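Local coordinates for spore coat polysaccharide biosynthesis protein SpsE (Bacillus subtilis, PDB 1VLI), which probably acts as a sialic acid synthase-like enzyme, of the N-acylneuraminate-9-phosphate synthase type, in making the spore coat polysaccharide, at residues Phe30-Ala35 against Leu244-Phe249; Ala189-Val194 against Gly222-Ser227. All coordinates share one frame; numbering follows the deposited sequence.

Interaction 1: Phe30-Ala35 against Leu244-Phe249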
loop_
_atom_site.group_PDB
_atom_site.type_symbol
_atom_site.label_atom_id
_atom_site.label_comp_id
_atom_site.label_asym_id
_atom_site.label_seq_id
_atom_site.Cartn_x
_atom_site.Cartn_y
_atom_site.Cartn_z
ATOM N N PHE A 30 7.173 -4.108 -13.869
ATOM C CA PHE A 30 5.705 -4.128 -13.785
ATOM C C PHE A 30 5.230 -2.729 -13.394
ATOM O O PHE A 30 5.556 -2.224 -12.282
ATOM C CB PHE A 30 5.249 -5.176 -12.764
ATOM C CG PHE A 30 3.765 -5.422 -12.762
ATOM C CD1 PHE A 30 3.179 -6.317 -13.651
ATOM C CD2 PHE A 30 2.957 -4.764 -11.845
ATOM C CE1 PHE A 30 1.767 -6.525 -13.647
ATOM C CE2 PHE A 30 1.600 -4.967 -11.803
ATOM C CZ PHE A 30 0.985 -5.853 -12.733
ATOM N N ILE A 31 4.483 -2.103 -14.313
ATOM C CA ILE A 31 4.067 -0.695 -14.160
ATOM C C ILE A 31 2.629 -0.535 -13.745
ATOM O O ILE A 31 1.693 -0.994 -14.446
ATOM C CB ILE A 31 4.349 0.148 -15.438
ATOM C CG1 ILE A 31 5.780 -0.022 -15.892
ATOM C CG2 ILE A 31 4.028 1.628 -15.193
ATOM C CD1 ILE A 31 6.085 0.521 -17.253
ATOM N N ILE A 32 2.454 0.141 -12.610
ATOM C CA ILE A 32 1.129 0.362 -12.015
ATOM C C ILE A 32 0.746 1.828 -12.170
ATOM O O ILE A 32 1.381 2.711 -11.575
ATOM C CB ILE A 32 1.168 -0.006 -10.569
ATOM C CG1 ILE A 32 1.698 -1.429 -10.383
ATOM C CG2 ILE A 32 -0.178 0.117 -9.890
ATOM C CD1 ILE A 32 2.119 -1.721 -8.896
ATOM N N ALA A 33 -0.277 2.096 -12.994
ATOM C CA ALA A 33 -0.818 3.446 -13.044
ATOM C C ALA A 33 -1.858 3.610 -11.944
ATOM O O ALA A 33 -2.832 2.858 -11.888
ATOM C CB ALA A 33 -1.392 3.733 -14.385
ATOM N N GLU A 34 -1.648 4.589 -11.070
ATOM C CA GLU A 34 -2.445 4.758 -9.861
ATOM C C GLU A 34 -3.470 5.894 -10.080
ATOM O O GLU A 34 -3.134 7.093 -10.092
ATOM C CB GLU A 34 -1.486 4.913 -8.642
ATOM C CG GLU A 34 -1.857 5.833 -7.479
ATOM C CD GLU A 34 -2.821 5.219 -6.484
ATOM O OE1 GLU A 34 -3.829 4.588 -6.893
ATOM O OE2 GLU A 34 -2.577 5.405 -5.275
ATOM N N ALA A 35 -4.722 5.472 -10.334
ATOM C CA ALA A 35 -5.848 6.363 -10.645
ATOM C C ALA A 35 -6.459 6.993 -9.393
ATOM O O ALA A 35 -6.998 8.103 -9.460
ATOM C CB ALA A 35 -6.917 5.617 -11.462
ATOM N N LEU A 244 9.069 -3.039 -10.041
ATOM C CA LEU A 244 7.774 -2.414 -10.190
ATOM C C LEU A 244 7.910 -0.935 -9.901
ATOM O O LEU A 244 8.777 -0.505 -9.092
ATOM C CB LEU A 244 6.736 -2.982 -9.233
ATOM C CG LEU A 244 6.651 -4.445 -8.793
ATOM C CD1 LEU A 244 7.800 -4.749 -7.803
ATOM C CD2 LEU A 244 5.355 -4.562 -8.091
ATOM N N ILE A 245 7.061 -0.162 -10.589
ATOM C CA ILE A 245 6.975 1.296 -10.443
ATOM C C ILE A 245 5.515 1.627 -10.325
ATOM O O ILE A 245 4.708 1.156 -11.134
ATOM C CB ILE A 245 7.561 2.050 -11.677
ATOM C CG1 ILE A 245 9.032 1.730 -11.928
ATOM C CG2 ILE A 245 7.367 3.577 -11.575
ATOM C CD1 ILE A 245 10.040 2.139 -10.712
ATOM N N GLU A 246 5.179 2.446 -9.340
ATOM C CA GLU A 246 3.827 2.966 -9.194
ATOM C C GLU A 246 3.904 4.500 -9.331
ATOM O O GLU A 246 4.771 5.148 -8.706
ATOM C CB GLU A 246 3.291 2.559 -7.831
ATOM C CG GLU A 246 1.796 2.697 -7.617
ATOM C CD GLU A 246 1.388 2.362 -6.182
ATOM O OE1 GLU A 246 2.232 1.846 -5.398
ATOM O OE2 GLU A 246 0.217 2.626 -5.825
ATOM N N LYS A 247 3.037 5.070 -10.183
ATOM C CA LYS A 247 2.920 6.528 -10.334
ATOM C C LYS A 247 1.455 6.922 -10.457
ATOM O O LYS A 247 0.684 6.210 -11.131
ATOM C CB LYS A 247 3.676 6.988 -11.587
ATOM C CG LYS A 247 3.954 8.495 -11.699
ATOM C CD LYS A 247 5.281 8.894 -11.102
ATOM C CE LYS A 247 5.765 10.224 -11.679
ATOM N NZ LYS A 247 6.986 10.704 -10.959
ATOM N N HIS A 248 1.074 8.033 -9.809
ATOM C CA HIS A 248 -0.279 8.594 -9.960
ATOM C C HIS A 248 -0.437 9.202 -11.352
ATOM O O HIS A 248 0.517 9.796 -11.899
ATOM C CB HIS A 248 -0.576 9.682 -8.941
ATOM C CG HIS A 248 -0.596 9.199 -7.526
ATOM N ND1 HIS A 248 -1.727 9.250 -6.744
ATOM C CD2 HIS A 248 0.378 8.666 -6.746
ATOM C CE1 HIS A 248 -1.453 8.765 -5.545
ATOM N NE2 HIS A 248 -0.181 8.405 -5.517
ATOM N N PHE A 249 -1.635 9.030 -11.919
ATOM C CA PHE A 249 -1.993 9.714 -13.140
ATOM C C PHE A 249 -3.425 10.236 -13.083
ATOM O O PHE A 249 -4.241 9.778 -12.285
ATOM C CB PHE A 249 -1.786 8.814 -14.361
ATOM C CG PHE A 249 -2.914 7.850 -14.622
ATOM C CD1 PHE A 249 -3.106 6.751 -13.798
ATOM C CD2 PHE A 249 -3.757 8.028 -15.720
ATOM C CE1 PHE A 249 -4.117 5.846 -14.035
ATOM C CE2 PHE A 249 -4.792 7.125 -15.988
ATOM C CZ PHE A 249 -4.984 6.034 -15.147
HETATM O O HOH W 1 -4.178 9.261 -8.235
#

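Interaction 2: Ala189-Val194 against Gly222-Ser227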
loop_
_atom_site.group_PDB
_atom_site.type_symbol
_atom_site.label_atom_id
_atom_site.label_comp_id
_atom_site.label_asym_id
_atom_site.label_seq_id
_atom_site.Cartn_x
_atom_site.Cartn_y
_atom_site.Cartn_z
ATOM N N ALA A 189 6.190 -8.574 -2.845
ATOM C CA ALA A 189 6.898 -7.428 -3.447
ATOM C C ALA A 189 6.872 -6.313 -2.406
ATOM O O ALA A 189 5.839 -6.094 -1.755
ATOM C CB ALA A 189 6.249 -6.962 -4.738
ATOM N N ILE A 190 7.992 -5.611 -2.268
ATOM C CA ILE A 190 8.160 -4.594 -1.215
ATOM C C ILE A 190 8.422 -3.280 -1.934
ATOM O O ILE A 190 9.372 -3.199 -2.688
ATOM C CB ILE A 190 9.381 -4.959 -0.327
ATOM C CG1 ILE A 190 9.209 -6.366 0.276
ATOM C CG2 ILE A 190 9.603 -3.905 0.773
ATOM C CD1 ILE A 190 10.288 -6.780 1.249
HETATM N N MSE A 191 7.568 -2.269 -1.740
HETATM C CA MSE A 191 7.765 -0.986 -2.415
HETATM C C MSE A 191 8.489 -0.017 -1.479
HETATM O O MSE A 191 8.089 0.161 -0.350
HETATM C CB MSE A 191 6.457 -0.359 -2.843
HETATM C CG MSE A 191 5.478 -1.307 -3.628
HETATM SE SE MSE A 191 6.187 -1.762 -5.356
HETATM C CE MSE A 191 5.698 -0.142 -6.332
ATOM N N HIS A 192 9.542 0.612 -1.959
ATOM C CA HIS A 192 10.096 1.786 -1.304
ATOM C C HIS A 192 9.235 2.962 -1.687
ATOM O O HIS A 192 8.688 2.988 -2.779
ATOM C CB HIS A 192 11.541 2.021 -1.758
ATOM C CG HIS A 192 12.112 3.323 -1.293
ATOM N ND1 HIS A 192 12.092 3.714 0.031
ATOM C CD2 HIS A 192 12.725 4.318 -1.973
ATOM C CE1 HIS A 192 12.684 4.889 0.144
ATOM N NE2 HIS A 192 13.083 5.272 -1.052
ATOM N N CYS A 193 9.159 3.962 -0.823
ATOM C CA CYS A 193 8.137 4.957 -0.961
ATOM C C CYS A 193 8.365 6.114 -0.003
ATOM O O CYS A 193 8.828 5.900 1.106
ATOM C CB CYS A 193 6.824 4.265 -0.592
ATOM S SG CYS A 193 5.427 5.328 -0.763
ATOM N N VAL A 194 8.001 7.326 -0.412
ATOM C CA VAL A 194 7.980 8.503 0.483
ATOM C C VAL A 194 6.543 9.047 0.677
ATOM O O VAL A 194 5.853 9.353 -0.308
ATOM C CB VAL A 194 8.834 9.632 -0.092
ATOM C CG1 VAL A 194 8.993 10.747 0.916
ATOM C CG2 VAL A 194 10.184 9.105 -0.552
ATOM N N GLY A 222 10.154 -2.893 -5.494
ATOM C CA GLY A 222 9.774 -1.758 -6.351
ATOM C C GLY A 222 9.925 -0.370 -5.750
ATOM O O GLY A 222 10.635 -0.155 -4.711
ATOM N N PHE A 223 9.288 0.582 -6.418
ATOM C CA PHE A 223 9.281 1.989 -6.019
ATOM C C PHE A 223 7.932 2.633 -6.351
ATOM O O PHE A 223 7.562 2.695 -7.522
ATOM C CB PHE A 223 10.383 2.704 -6.796
ATOM C CG PHE A 223 10.505 4.179 -6.510
ATOM C CD1 PHE A 223 10.685 4.647 -5.207
ATOM C CD2 PHE A 223 10.537 5.099 -7.563
ATOM C CE1 PHE A 223 10.837 6.018 -4.931
ATOM C CE2 PHE A 223 10.682 6.479 -7.310
ATOM C CZ PHE A 223 10.848 6.941 -5.989
ATOM N N SER A 224 7.192 3.092 -5.337
ATOM C CA SER A 224 6.045 3.976 -5.600
ATOM C C SER A 224 6.562 5.399 -5.578
ATOM O O SER A 224 7.110 5.854 -4.563
ATOM C CB SER A 224 4.916 3.817 -4.594
ATOM O OG SER A 224 4.703 2.448 -4.308
ATOM N N ASP A 225 6.374 6.079 -6.712
ATOM C CA ASP A 225 6.949 7.378 -6.970
ATOM C C ASP A 225 5.957 8.487 -6.720
ATOM O O ASP A 225 4.932 8.563 -7.399
ATOM C CB ASP A 225 7.459 7.423 -8.409
ATOM C CG ASP A 225 8.254 8.680 -8.711
ATOM O OD1 ASP A 225 8.620 9.425 -7.775
ATOM O OD2 ASP A 225 8.573 9.001 -9.872
ATOM N N HIS A 226 6.262 9.346 -5.752
ATOM C CA HIS A 226 5.415 10.491 -5.433
ATOM C C HIS A 226 5.961 11.836 -5.912
ATOM O O HIS A 226 5.392 12.883 -5.610
ATOM C CB HIS A 226 5.113 10.552 -3.934
ATOM C CG HIS A 226 4.167 9.494 -3.469
ATOM N ND1 HIS A 226 4.329 8.821 -2.280
ATOM C CD2 HIS A 226 3.056 8.978 -4.046
ATOM C CE1 HIS A 226 3.352 7.943 -2.137
ATOM N NE2 HIS A 226 2.569 8.016 -3.198
ATOM N N SER A 227 7.056 11.802 -6.661
ATOM C CA SER A 227 7.652 13.001 -7.239
ATOM C C SER A 227 6.945 13.411 -8.522
ATOM O O SER A 227 6.403 12.563 -9.236
ATOM C CB SER A 227 9.111 12.740 -7.565
ATOM O OG SER A 227 9.217 11.908 -8.710
HETATM O O HOH W 2 7.781 7.923 -3.072
#

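Interaction 1: Phe30-Ala35 against Leu244-Phe249
With CG swung by chi1 (145°) and the chain bent at chi2, Glu34 rises from its strand beside His248, which sets its own CG next to its backbone N (chi1 -65°), and the two side chains run alongside each other. The residues pair where the first and last strands of a TIM barrel join in parallel, closing the barrel. Glu34 CG sits over the centre of the imidazole face, 3.4 Å from the ring centroid, a CH-pi contact on a ring whose NE2 side faces the zinc ion, which His226 also binds.

The strands are stitched by five alternating backbone hydrogen bonds, from Ile245 N to Phe30 O at the start to Phe249 N to Glu34 O at the end; the straightest, Ile32 N to Ile245 O, measures 2.9 Å. Inside the barrel, Glu34 OE2 and Glu246 OE2 come within 4.0 Å, their carboxylate planes 52° apart. Lys62 forms a salt bridge with Glu246 and a long, weak ion pair with Glu34, and probably offsets this like-charge approach, while Ser224 binds the other oxygen of Glu246. On the outer face Phe249 turns its ring toward strand 30-35, on the side of Ala33, and CE1 packs 3.5 Å from Ala33 CB and 3.8 Å from Ala35 CB; helices 43-56 and 266-285 also touch the ring. A water bridges the strand ends, donating a hydrogen bond to Glu34 O and accepting one from His248 ND1 at 2.9 Å.

Interaction 2: Ala189-Val194 against Gly222-Ser227
A beta-alpha-beta unit of the TIM barrel, strand 188-193, helix 208-215 and strand 220-225, brings these segments together as parallel neighbours, and the second leads at its C-terminal end to the zinc ligand His226. Gly222 N to Ile190 O (2.9 Å), His192 N to Gly222 O and Ser224 N to His192 O join the backbones. Beyond them the strands part, and a water fills the role of the next bond, accepting from Val194 N and donating to Ser224 O at 2.6 Å.

Met191, present as selenomethionine, bends at chi2 and chi3 (-68° and -80°), which lays SE against the bare CA of Gly222 at 3.7 Å and carries CE on to Ser224 OG. Ser224 OG itself is hydrogen-bonded to Glu246 of the next strand. On the outer face His192 and Phe223 lie alongside each other with planes at 25°, but their rings are slid apart and meet mainly through His192 CD2 and Phe223 CD1, 3.8 Å apart; His192 NE2 is held by Ser204 O.

At the strand ends His226 ND1 donates to Val194 O, which lies close to the ring plane; the modelled 2.5 Å between these two atoms is shorter than usual and its exact value doubtful. Cys193 SG lies 3.6 Å from CE1 of the same ring, approaching obliquely. Replacing His226 by an alanine would remove a zinc ligand and probably leave the Val194 carbonyl without its ring donor. Because ND1 donates to that carbonyl, NE2 is the nitrogen that faces the metal, and the carbonyl, as a second-shell group, is likely to hold the rotation of the imidazole and may make NE2 a somewhat stronger ligand.

Interactions 1 and 2 have centres about 10 Å apart in one parallel sheet, the TIM barrel, where strand 220-225 neighbours 244-248. Along the chain, interaction 2 is nested within the long loop closed by interaction 1: its strands follow one another through a single helix, whereas 30-35 and 244-249 join the first and last strands of the barrel. Lys247 ties the two on the outer side, its NZ 2.6 Å from Asp225 OD2 in a salt bridge. At the C-terminal strand ends, each interaction supplies one histidine to the zinc, so that the site probably relies on the alignment of strands 220-225 and 244-248, consistent with the usual location of TIM-barrel active sites.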